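Local atomic coordinates of beta-galactosidase (Marinomonas sp. ef1, PDB entry 6Y2K), a protein that hydrolyses beta-galactosides as a cold-active glycoside hydrolase of family GH42 that assembles into a hexamer. Residues Y487-T497 with R575-I583; V412-C421 with Y435-M446. All coordinates share one frame; numbering follows the deposited sequence.

Contact 1: Y487-T497 with R575-I583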
loop_
_atom_site.group_PDB
_atom_site.type_symbol
_atom_site.label_atom_id
_atom_site.label_comp_id
_atom_site.label_asym_id
_atom_site.label_seq_id
_atom_site.Cartn_x
_atom_site.Cartn_y
_atom_site.Cartn_z
ATOM N N TYR A 487 -32.785 -35.526 -21.116
ATOM C CA TYR A 487 -33.093 -34.119 -20.837
ATOM C C TYR A 487 -32.995 -33.298 -22.120
ATOM O O TYR A 487 -32.028 -33.433 -22.878
ATOM C CB TYR A 487 -32.149 -33.573 -19.746
ATOM C CG TYR A 487 -32.285 -32.100 -19.433
ATOM C CD1 TYR A 487 -33.470 -31.573 -18.928
ATOM C CD2 TYR A 487 -31.206 -31.231 -19.620
ATOM C CE1 TYR A 487 -33.583 -30.220 -18.635
ATOM C CE2 TYR A 487 -31.305 -29.882 -19.328
ATOM C CZ TYR A 487 -32.490 -29.380 -18.839
ATOM O OH TYR A 487 -32.572 -28.048 -18.564
ATOM N N GLN A 488 -34.023 -32.484 -22.368
ATOM C CA GLN A 488 -34.151 -31.706 -23.607
ATOM C C GLN A 488 -33.692 -30.243 -23.484
ATOM O O GLN A 488 -33.589 -29.554 -24.497
ATOM C CB GLN A 488 -35.607 -31.747 -24.104
ATOM C CG GLN A 488 -36.089 -33.139 -24.519
ATOM C CD GLN A 488 -35.226 -33.760 -25.609
ATOM O OE1 GLN A 488 -35.257 -33.329 -26.770
ATOM N NE2 GLN A 488 -34.472 -34.791 -25.253
ATOM N N GLY A 489 -33.423 -29.770 -22.264
ATOM C CA GLY A 489 -32.919 -28.406 -22.062
ATOM C C GLY A 489 -31.408 -28.315 -22.243
ATOM O O GLY A 489 -30.785 -29.202 -22.845
ATOM N N VAL A 490 -30.823 -27.240 -21.709
ATOM C CA VAL A 490 -29.388 -26.984 -21.806
ATOM C C VAL A 490 -28.693 -27.422 -20.512
ATOM O O VAL A 490 -29.115 -27.043 -19.434
ATOM C CB VAL A 490 -29.113 -25.489 -22.091
ATOM C CG1 VAL A 490 -27.615 -25.205 -22.130
ATOM C CG2 VAL A 490 -29.765 -25.077 -23.408
ATOM N N LEU A 491 -27.631 -28.215 -20.635
ATOM C CA LEU A 491 -26.885 -28.742 -19.483
ATOM C C LEU A 491 -25.497 -28.126 -19.365
ATOM O O LEU A 491 -24.735 -28.134 -20.337
ATOM C CB LEU A 491 -26.719 -30.263 -19.609
ATOM C CG LEU A 491 -25.838 -30.961 -18.562
ATOM C CD1 LEU A 491 -26.459 -30.868 -17.172
ATOM C CD2 LEU A 491 -25.571 -32.414 -18.948
ATOM N N LEU A 492 -25.172 -27.639 -18.163
ATOM C CA LEU A 492 -23.790 -27.328 -17.769
ATOM C C LEU A 492 -23.389 -28.207 -16.580
ATOM O O LEU A 492 -23.950 -28.082 -15.483
ATOM C CB LEU A 492 -23.648 -25.845 -17.400
ATOM C CG LEU A 492 -22.265 -25.406 -16.876
ATOM C CD1 LEU A 492 -21.192 -25.679 -17.919
ATOM C CD2 LEU A 492 -22.252 -23.941 -16.460
ATOM N N ALA A 493 -22.429 -29.097 -16.803
ATOM C CA ALA A 493 -21.836 -29.897 -15.740
ATOM C C ALA A 493 -20.539 -29.232 -15.295
ATOM O O ALA A 493 -19.681 -28.919 -16.117
ATOM C CB ALA A 493 -21.566 -31.311 -16.218
ATOM N N GLY A 494 -20.410 -29.006 -13.992
ATOM C CA GLY A 494 -19.272 -28.298 -13.438
ATOM C C GLY A 494 -18.151 -29.225 -13.021
ATOM O O GLY A 494 -18.276 -30.451 -13.130
ATOM N N PRO A 495 -17.031 -28.652 -12.542
ATOM C CA PRO A 495 -15.867 -29.479 -12.210
ATOM C C PRO A 495 -16.158 -30.536 -11.141
ATOM O O PRO A 495 -16.977 -30.306 -10.245
ATOM C CB PRO A 495 -14.841 -28.466 -11.695
ATOM C CG PRO A 495 -15.273 -27.157 -12.265
ATOM C CD PRO A 495 -16.763 -27.216 -12.365
ATOM N N ARG A 496 -15.483 -31.676 -11.261
ATOM C CA ARG A 496 -15.637 -32.825 -10.357
ATOM C C ARG A 496 -16.943 -33.615 -10.558
ATOM O O ARG A 496 -17.152 -34.611 -9.863
ATOM C CB ARG A 496 -15.437 -32.431 -8.874
ATOM C CG ARG A 496 -14.198 -31.568 -8.654
ATOM C CD ARG A 496 -13.967 -31.142 -7.220
ATOM N NE ARG A 496 -13.405 -32.210 -6.398
ATOM C CZ ARG A 496 -12.821 -32.036 -5.212
ATOM N NH1 ARG A 496 -12.720 -30.826 -4.658
ATOM N NH2 ARG A 496 -12.348 -33.087 -4.563
ATOM N N THR A 497 -17.788 -33.220 -11.515
ATOM C CA THR A 497 -18.978 -34.001 -11.860
ATOM C C THR A 497 -18.568 -35.373 -12.429
ATOM O O THR A 497 -17.709 -35.461 -13.316
ATOM C CB THR A 497 -19.887 -33.265 -12.862
ATOM O OG1 THR A 497 -20.443 -32.088 -12.244
ATOM C CG2 THR A 497 -21.031 -34.176 -13.351
ATOM N N ARG A 575 -26.524 -28.587 -26.813
ATOM C CA ARG A 575 -27.168 -28.393 -25.515
ATOM C C ARG A 575 -26.383 -28.969 -24.318
ATOM O O ARG A 575 -26.911 -28.987 -23.208
ATOM C CB ARG A 575 -28.576 -29.007 -25.549
ATOM C CG ARG A 575 -29.504 -28.402 -26.599
ATOM C CD ARG A 575 -30.936 -28.917 -26.456
ATOM N NE ARG A 575 -31.063 -30.324 -26.859
ATOM C CZ ARG A 575 -31.001 -31.396 -26.055
ATOM N NH1 ARG A 575 -30.817 -31.295 -24.731
ATOM N NH2 ARG A 575 -31.127 -32.612 -26.591
ATOM N N HIS A 576 -25.144 -29.420 -24.525
ATOM C CA HIS A 576 -24.355 -30.047 -23.455
ATOM C C HIS A 576 -22.974 -29.400 -23.308
ATOM O O HIS A 576 -22.228 -29.297 -24.280
ATOM C CB HIS A 576 -24.210 -31.549 -23.717
ATOM C CG HIS A 576 -25.517 -32.240 -23.964
ATOM N ND1 HIS A 576 -26.018 -32.462 -25.230
ATOM C CD2 HIS A 576 -26.440 -32.732 -23.103
ATOM C CE1 HIS A 576 -27.187 -33.072 -25.137
ATOM N NE2 HIS A 576 -27.467 -33.248 -23.858
ATOM N N TYR A 577 -22.646 -28.975 -22.082
ATOM C CA TYR A 577 -21.374 -28.295 -21.778
ATOM C C TYR A 577 -20.763 -28.831 -20.487
ATOM O O TYR A 577 -21.492 -29.214 -19.569
ATOM C CB TYR A 577 -21.597 -26.775 -21.687
ATOM C CG TYR A 577 -22.167 -26.218 -22.975
ATOM C CD1 TYR A 577 -23.536 -26.296 -23.245
ATOM C CD2 TYR A 577 -21.335 -25.673 -23.951
ATOM C CE1 TYR A 577 -24.059 -25.829 -24.442
ATOM C CE2 TYR A 577 -21.845 -25.191 -25.148
ATOM C CZ TYR A 577 -23.207 -25.272 -25.388
ATOM O OH TYR A 577 -23.725 -24.808 -26.576
ATOM N N TYR A 578 -19.432 -28.889 -20.455
ATOM C CA TYR A 578 -18.654 -29.256 -19.274
ATOM C C TYR A 578 -17.661 -28.137 -18.924
ATOM O O TYR A 578 -16.951 -27.628 -19.802
ATOM C CB TYR A 578 -17.869 -30.560 -19.491
ATOM C CG TYR A 578 -17.104 -30.990 -18.253
ATOM C CD1 TYR A 578 -17.752 -31.643 -17.210
ATOM C CD2 TYR A 578 -15.743 -30.699 -18.102
ATOM C CE1 TYR A 578 -17.063 -32.008 -16.057
ATOM C CE2 TYR A 578 -15.045 -31.073 -16.956
ATOM C CZ TYR A 578 -15.712 -31.720 -15.934
ATOM O OH TYR A 578 -15.048 -32.100 -14.786
ATOM N N LEU A 579 -17.602 -27.797 -17.636
ATOM C CA LEU A 579 -16.655 -26.824 -17.097
ATOM C C LEU A 579 -15.685 -27.562 -16.181
ATOM O O LEU A 579 -16.111 -28.214 -15.234
ATOM C CB LEU A 579 -17.419 -25.744 -16.323
ATOM C CG LEU A 579 -16.647 -24.711 -15.482
ATOM C CD1 LEU A 579 -15.728 -23.870 -16.352
ATOM C CD2 LEU A 579 -17.626 -23.831 -14.721
ATOM N N GLY A 580 -14.390 -27.438 -16.448
ATOM C CA GLY A 580 -13.353 -28.176 -15.729
ATOM C C GLY A 580 -12.519 -27.382 -14.735
ATOM O O GLY A 580 -11.718 -27.973 -14.014
ATOM N N SER A 581 -12.675 -26.053 -14.706
ATOM C CA SER A 581 -11.988 -25.205 -13.723
ATOM C C SER A 581 -12.970 -24.252 -13.058
ATOM O O SER A 581 -13.993 -23.895 -13.665
ATOM C CB SER A 581 -10.865 -24.401 -14.386
ATOM O OG SER A 581 -9.889 -25.254 -14.985
ATOM N N CYS A 582 -12.664 -23.853 -11.818
ATOM C CA CYS A 582 -13.500 -22.898 -11.078
ATOM C C CYS A 582 -13.212 -21.465 -11.544
ATOM O O CYS A 582 -12.427 -20.714 -10.951
ATOM C CB CYS A 582 -13.359 -23.060 -9.562
ATOM S SG CYS A 582 -13.925 -24.681 -8.977
ATOM N N ILE A 583 -13.855 -21.128 -12.654
ATOM C CA ILE A 583 -13.732 -19.814 -13.279
ATOM C C ILE A 583 -14.298 -18.721 -12.377
ATOM O O ILE A 583 -15.172 -18.980 -11.534
ATOM C CB ILE A 583 -14.384 -19.785 -14.680
ATOM C CG1 ILE A 583 -15.868 -20.199 -14.629
ATOM C CG2 ILE A 583 -13.591 -20.676 -15.631
ATOM C CD1 ILE A 583 -16.607 -20.113 -15.947
HETATM O O HOH W 1 -29.730 -34.625 -22.957
HETATM O O HOH W 2 -30.849 -35.074 -25.413
HETATM O O HOH W 3 -15.154 -34.500 -13.451
#

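Contact 2: V412-C421 with Y435-M446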
loop_
_atom_site.group_PDB
_atom_site.type_symbol
_atom_site.label_atom_id
_atom_site.label_comp_id
_atom_site.label_asym_id
_atom_site.label_seq_id
_atom_site.Cartn_x
_atom_site.Cartn_y
_atom_site.Cartn_z
ATOM N N VAL A 412 -34.523 -22.008 -14.555
ATOM C CA VAL A 412 -33.143 -22.442 -14.360
ATOM C C VAL A 412 -33.083 -23.273 -13.088
ATOM O O VAL A 412 -33.595 -22.845 -12.052
ATOM C CB VAL A 412 -32.184 -21.238 -14.221
ATOM C CG1 VAL A 412 -30.755 -21.706 -13.970
ATOM C CG2 VAL A 412 -32.252 -20.367 -15.466
ATOM N N ALA A 413 -32.459 -24.450 -13.178
ATOM C CA ALA A 413 -32.251 -25.331 -12.032
ATOM C C ALA A 413 -30.762 -25.484 -11.718
ATOM O O ALA A 413 -29.936 -25.655 -12.627
ATOM C CB ALA A 413 -32.877 -26.694 -12.285
ATOM N N LEU A 414 -30.441 -25.410 -10.428
ATOM C CA LEU A 414 -29.117 -25.725 -9.900
ATOM C C LEU A 414 -29.273 -26.985 -9.048
ATOM O O LEU A 414 -30.037 -26.984 -8.091
ATOM C CB LEU A 414 -28.613 -24.554 -9.057
ATOM C CG LEU A 414 -27.205 -24.654 -8.448
ATOM C CD1 LEU A 414 -26.667 -23.262 -8.158
ATOM C CD2 LEU A 414 -27.159 -25.505 -7.179
ATOM N N MET A 415 -28.573 -28.058 -9.400
ATOM C CA MET A 415 -28.688 -29.331 -8.674
ATOM C C MET A 415 -27.743 -29.377 -7.472
ATOM O O MET A 415 -26.513 -29.365 -7.646
ATOM C CB MET A 415 -28.388 -30.508 -9.608
ATOM C CG MET A 415 -28.548 -31.891 -8.980
ATOM S SD MET A 415 -28.413 -33.219 -10.195
ATOM C CE MET A 415 -30.003 -33.046 -11.002
ATOM N N PHE A 416 -28.326 -29.445 -6.271
ATOM C CA PHE A 416 -27.589 -29.560 -5.015
ATOM C C PHE A 416 -27.794 -30.958 -4.427
ATOM O O PHE A 416 -28.932 -31.391 -4.242
ATOM C CB PHE A 416 -28.081 -28.509 -4.018
ATOM C CG PHE A 416 -27.245 -28.421 -2.773
ATOM C CD1 PHE A 416 -27.513 -29.240 -1.678
ATOM C CD2 PHE A 416 -26.169 -27.544 -2.700
ATOM C CE1 PHE A 416 -26.741 -29.171 -0.532
ATOM C CE2 PHE A 416 -25.385 -27.479 -1.556
ATOM C CZ PHE A 416 -25.673 -28.291 -0.469
ATOM N N ASP A 417 -26.689 -31.637 -4.125
ATOM C CA ASP A 417 -26.698 -33.013 -3.643
ATOM C C ASP A 417 -25.911 -33.086 -2.327
ATOM O O ASP A 417 -24.700 -32.876 -2.324
ATOM C CB ASP A 417 -26.069 -33.916 -4.714
ATOM C CG ASP A 417 -26.330 -35.389 -4.473
ATOM O OD1 ASP A 417 -27.364 -35.906 -4.949
ATOM O OD2 ASP A 417 -25.483 -36.035 -3.826
ATOM N N TYR A 418 -26.598 -33.380 -1.217
ATOM C CA TYR A 418 -25.921 -33.522 0.082
ATOM C C TYR A 418 -24.828 -34.603 0.066
ATOM O O TYR A 418 -23.767 -34.427 0.665
ATOM C CB TYR A 418 -26.927 -33.762 1.215
ATOM C CG TYR A 418 -27.730 -32.526 1.534
ATOM C CD1 TYR A 418 -27.246 -31.566 2.425
ATOM C CD2 TYR A 418 -28.964 -32.297 0.929
ATOM C CE1 TYR A 418 -27.975 -30.418 2.709
ATOM C CE2 TYR A 418 -29.700 -31.152 1.207
ATOM C CZ TYR A 418 -29.198 -30.216 2.096
ATOM O OH TYR A 418 -29.922 -29.078 2.366
ATOM N N ASP A 419 -25.067 -35.691 -0.657
ATOM C CA ASP A 419 -24.072 -36.749 -0.750
ATOM C C ASP A 419 -22.791 -36.258 -1.427
ATOM O O ASP A 419 -21.693 -36.586 -0.974
ATOM C CB ASP A 419 -24.626 -37.989 -1.457
ATOM C CG ASP A 419 -23.841 -39.232 -1.131
ATOM O OD1 ASP A 419 -24.028 -39.758 -0.011
ATOM O OD2 ASP A 419 -23.035 -39.673 -1.985
ATOM N N ALA A 420 -22.935 -35.464 -2.492
ATOM C CA ALA A 420 -21.792 -34.815 -3.152
ATOM C C ALA A 420 -21.072 -33.859 -2.195
ATOM O O ALA A 420 -19.842 -33.854 -2.129
ATOM C CB ALA A 420 -22.235 -34.065 -4.406
ATOM N N CYS A 421 -21.845 -33.074 -1.450
ATOM C CA CYS A 421 -21.284 -32.178 -0.431
ATOM C C CYS A 421 -20.377 -32.914 0.564
ATOM O O CYS A 421 -19.251 -32.480 0.828
ATOM C CB CYS A 421 -22.404 -31.456 0.322
ATOM S SG CYS A 421 -21.814 -30.105 1.349
ATOM N N TYR A 435 -17.490 -27.346 -1.762
ATOM C CA TYR A 435 -18.672 -27.595 -2.593
ATOM C C TYR A 435 -19.733 -26.519 -2.393
ATOM O O TYR A 435 -20.215 -25.934 -3.358
ATOM C CB TYR A 435 -19.272 -28.954 -2.270
ATOM C CG TYR A 435 -20.569 -29.298 -2.996
ATOM C CD1 TYR A 435 -20.578 -29.550 -4.360
ATOM C CD2 TYR A 435 -21.783 -29.384 -2.309
ATOM C CE1 TYR A 435 -21.752 -29.891 -5.029
ATOM C CE2 TYR A 435 -22.959 -29.727 -2.967
ATOM C CZ TYR A 435 -22.935 -29.987 -4.323
ATOM O OH TYR A 435 -24.085 -30.333 -4.994
ATOM N N PHE A 436 -20.077 -26.260 -1.140
ATOM C CA PHE A 436 -21.097 -25.263 -0.829
ATOM C C PHE A 436 -20.731 -23.872 -1.364
ATOM O O PHE A 436 -21.588 -23.175 -1.920
ATOM C CB PHE A 436 -21.370 -25.193 0.681
ATOM C CG PHE A 436 -22.586 -24.387 1.023
ATOM C CD1 PHE A 436 -22.522 -23.002 1.092
ATOM C CD2 PHE A 436 -23.802 -25.011 1.237
ATOM C CE1 PHE A 436 -23.650 -22.260 1.387
ATOM C CE2 PHE A 436 -24.936 -24.275 1.531
ATOM C CZ PHE A 436 -24.857 -22.899 1.609
ATOM N N PHE A 437 -19.468 -23.473 -1.193
ATOM C CA PHE A 437 -19.011 -22.158 -1.657
ATOM C C PHE A 437 -19.167 -22.069 -3.181
ATOM O O PHE A 437 -19.648 -21.067 -3.702
ATOM C CB PHE A 437 -17.538 -21.894 -1.310
ATOM C CG PHE A 437 -17.235 -21.725 0.161
ATOM C CD1 PHE A 437 -18.136 -22.064 1.178
ATOM C CD2 PHE A 437 -15.960 -21.291 0.532
ATOM C CE1 PHE A 437 -17.782 -21.930 2.515
ATOM C CE2 PHE A 437 -15.609 -21.156 1.867
ATOM C CZ PHE A 437 -16.522 -21.478 2.858
ATOM N N TRP A 438 -18.741 -23.114 -3.879
ATOM C CA TRP A 438 -18.812 -23.162 -5.343
ATOM C C TRP A 438 -20.267 -23.079 -5.825
ATOM O O TRP A 438 -20.565 -22.293 -6.725
ATOM C CB TRP A 438 -18.113 -24.420 -5.875
ATOM C CG TRP A 438 -18.224 -24.624 -7.367
ATOM C CD1 TRP A 438 -18.794 -25.682 -7.991
ATOM C CD2 TRP A 438 -17.753 -23.748 -8.406
ATOM N NE1 TRP A 438 -18.719 -25.534 -9.355
ATOM C CE2 TRP A 438 -18.085 -24.356 -9.642
ATOM C CE3 TRP A 438 -17.094 -22.511 -8.416
ATOM C CZ2 TRP A 438 -17.766 -23.773 -10.887
ATOM C CZ3 TRP A 438 -16.780 -21.923 -9.651
ATOM C CH2 TRP A 438 -17.131 -22.553 -10.870
ATOM N N CYS A 439 -21.162 -23.854 -5.198
ATOM C CA CYS A 439 -22.599 -23.796 -5.517
ATOM C C CYS A 439 -23.153 -22.382 -5.297
ATOM O O CYS A 439 -23.850 -21.829 -6.160
ATOM C CB CYS A 439 -23.404 -24.810 -4.692
ATOM S SG CYS A 439 -23.142 -26.559 -5.085
ATOM N N TYR A 440 -22.785 -21.788 -4.163
ATOM C CA TYR A 440 -23.227 -20.443 -3.800
ATOM C C TYR A 440 -22.729 -19.392 -4.793
ATOM O O TYR A 440 -23.479 -18.505 -5.161
ATOM C CB TYR A 440 -22.744 -20.080 -2.390
ATOM C CG TYR A 440 -23.374 -18.840 -1.811
ATOM C CD1 TYR A 440 -22.805 -17.581 -2.009
ATOM C CD2 TYR A 440 -24.535 -18.919 -1.045
ATOM C CE1 TYR A 440 -23.381 -16.442 -1.467
ATOM C CE2 TYR A 440 -25.108 -17.783 -0.491
ATOM C CZ TYR A 440 -24.532 -16.549 -0.712
ATOM O OH TYR A 440 -25.094 -15.427 -0.154
ATOM N N ARG A 441 -21.471 -19.501 -5.220
ATOM C CA ARG A 441 -20.902 -18.541 -6.186
ATOM C C ARG A 441 -21.450 -18.721 -7.618
ATOM O O ARG A 441 -21.582 -17.732 -8.354
ATOM C CB ARG A 441 -19.373 -18.585 -6.166
ATOM C CG ARG A 441 -18.755 -18.176 -4.834
ATOM C CD ARG A 441 -19.081 -16.742 -4.447
ATOM N NE ARG A 441 -18.617 -16.398 -3.101
ATOM C CZ ARG A 441 -18.893 -15.253 -2.473
ATOM N NH1 ARG A 441 -19.623 -14.306 -3.058
ATOM N NH2 ARG A 441 -18.428 -15.036 -1.249
ATOM N N MET A 442 -21.787 -19.953 -7.997
ATOM C CA MET A 442 -22.505 -20.179 -9.267
ATOM C C MET A 442 -23.904 -19.551 -9.180
ATOM O O MET A 442 -24.354 -18.900 -10.121
ATOM C CB MET A 442 -22.601 -21.668 -9.623
ATOM C CG MET A 442 -21.262 -22.312 -9.981
ATOM S SD MET A 442 -21.439 -23.797 -10.991
ATOM C CE MET A 442 -21.604 -23.074 -12.618
ATOM N N TYR A 443 -24.552 -19.718 -8.024
ATOM C CA TYR A 443 -25.872 -19.149 -7.770
ATOM C C TYR A 443 -25.849 -17.612 -7.787
ATOM O O TYR A 443 -26.730 -16.986 -8.381
ATOM C CB TYR A 443 -26.422 -19.680 -6.440
ATOM C CG TYR A 443 -27.808 -19.189 -6.077
ATOM C CD1 TYR A 443 -28.954 -19.817 -6.581
ATOM C CD2 TYR A 443 -27.974 -18.116 -5.213
ATOM C CE1 TYR A 443 -30.226 -19.381 -6.225
ATOM C CE2 TYR A 443 -29.234 -17.664 -4.859
ATOM C CZ TYR A 443 -30.356 -18.296 -5.367
ATOM O OH TYR A 443 -31.592 -17.826 -5.004
ATOM N N GLU A 444 -24.844 -17.019 -7.140
ATOM C CA GLU A 444 -24.658 -15.563 -7.141
ATOM C C GLU A 444 -24.570 -14.990 -8.557
ATOM O O GLU A 444 -25.187 -13.965 -8.846
ATOM C CB GLU A 444 -23.407 -15.176 -6.346
ATOM C CG GLU A 444 -23.061 -13.695 -6.368
ATOM C CD GLU A 444 -21.815 -13.371 -5.560
ATOM O OE1 GLU A 444 -21.836 -12.385 -4.795
ATOM O OE2 GLU A 444 -20.813 -14.103 -5.698
ATOM N N ALA A 445 -23.798 -15.651 -9.418
ATOM C CA ALA A 445 -23.683 -15.259 -10.829
ATOM C C ALA A 445 -25.038 -15.292 -11.561
ATOM O O ALA A 445 -25.369 -14.361 -12.302
ATOM C CB ALA A 445 -22.668 -16.142 -11.541
ATOM N N MET A 446 -25.817 -16.351 -11.338
ATOM C CA MET A 446 -27.184 -16.454 -11.886
ATOM C C MET A 446 -28.048 -15.290 -11.422
ATOM O O MET A 446 -28.776 -14.674 -12.221
ATOM C CB MET A 446 -27.867 -17.752 -11.447
ATOM C CG MET A 446 -27.286 -19.030 -12.029
ATOM S SD MET A 446 -28.085 -20.461 -11.270
ATOM C CE MET A 446 -27.288 -21.754 -12.199
HETATM O O HOH W 4 -24.246 -30.865 -7.852
#

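Contact 1: Y487-T497 with R575-I583
Arg575 reaches across to the loop that leads into strand 490-493, where its NH1 serves two carbonyls: Gly489 O at 2.8 Å, lying in the guanidinium plane, and Tyr487 O at 3.1 Å, tilted out of it. The bend of Arg575 at chi3 (-71°) lays one guanidinium face against Gln488 O, too poorly angled for a hydrogen bond, while NH2 gives to a water that may in turn reach Tyr487 O. A leucine here would probably leave the Gly489 and Tyr487 carbonyls without their charged donor and the loop freer to shift. Arg575 O takes Leu491 N at 2.8 Å. A second water lies between His576 NE2 and Tyr487 O. Parallel pairing continues with Tyr577 N to Leu491 O, Ala493 N to Tyr577 O and Leu579 N to Ala493 O. Tyr577 CB packs on Leu492 CD1 at 3.9 Å. On the other face, Tyr578 CD1 lies 4.0 Å from Ala493 CB, and its hydroxyl, bonded to Glu551, also shares a water with Thr497 O. Leu579 O then faces Pro495 N, which has no hydrogen to give, so the pairing stops. Strand 467-470 flanks 490-493, antiparallel 568-573 flanks 576-579, and helix 585-598 covers Val490, Leu492 and Tyr577 through Leu595.

Contact 2: V412-C421 with Y435-M446
Val412 meets the far end of the helix segment: its CG1 sits 3.9 Å from Met446 CE, the tip of a methionine chain extended beyond CG. Two residues on, Leu414 points at the helix and sets CD1 against the helix backbone, 3.7 Å from Cys439 O, while the same methyl touches Tyr443 CB and lies near the plane of that ring, at its edge. Met415 turns its end away, but its carbonyl accepts from a water that in turn accepts from Tyr435 OH.

Phe416 swings its ring to the helix with CG anti to the backbone N (chi1 -172°). Tyr435 CE2 comes over one face of it, 3.6 Å from Phe416 CE2; the two planes stand at 44°, neither stacked nor perpendicular. Phe436 CD2 and Cys439 SG approach the same ring obliquely, the sulfur 4.0 Å from Phe416 CD2. Asp417 N gives a nearly straight bond to Tyr435 OH (3.0 Å, 164°), so this hydroxyl both accepts and donates, which pins the far end of the ring. In the conformer described here Asp417 N-caps helix 418-426, OD2 taking Ala420 N, and OD1 bonds Ser458. Ala420 CB and Cys421 N lie over one face of the Tyr435 ring and Cys439 SG over the opposite one, and this sandwich sets how the ring is turned. Cys421 CB presses on Tyr435 CD2 at 3.4 Å, its sulfur at the ring edge.

Helix 435-448 runs back antiparallel to strand 412-415 and is part of the connection, after helix 418-426, of a beta-alpha-beta crossover to the parallel neighbour 453-456. Met442 and Met446 also rest on Val469 of strand 467-470, Tyr443 packs on Val453 and Ile455, and Leu301 of helix 294-305, from the barrel part of the chain, covers Phe416.

How the contacts relate
Both contacts are largely buried and belong to the same mixed sheet, with strand 467-470 lying between strands 412-415 and 490-493, so the two sites are two places along one domain. Contact 1 is strand against strand and is carried mainly by backbone hydrogen bonds, with an arginine and waters at its more accessible start. Contact 2 sets a helix against a strand and the turn and helix start that follow it, and relies on aromatic, sulfur and aliphatic packing, with a single direct hydrogen bond between its segments. They meet through Trp438 of the helix, whose ring packs on Leu579, Cys582 and Pro495 of contact 1. The pattern is consistent with the glutaminase-like fold of the trimerisation domain.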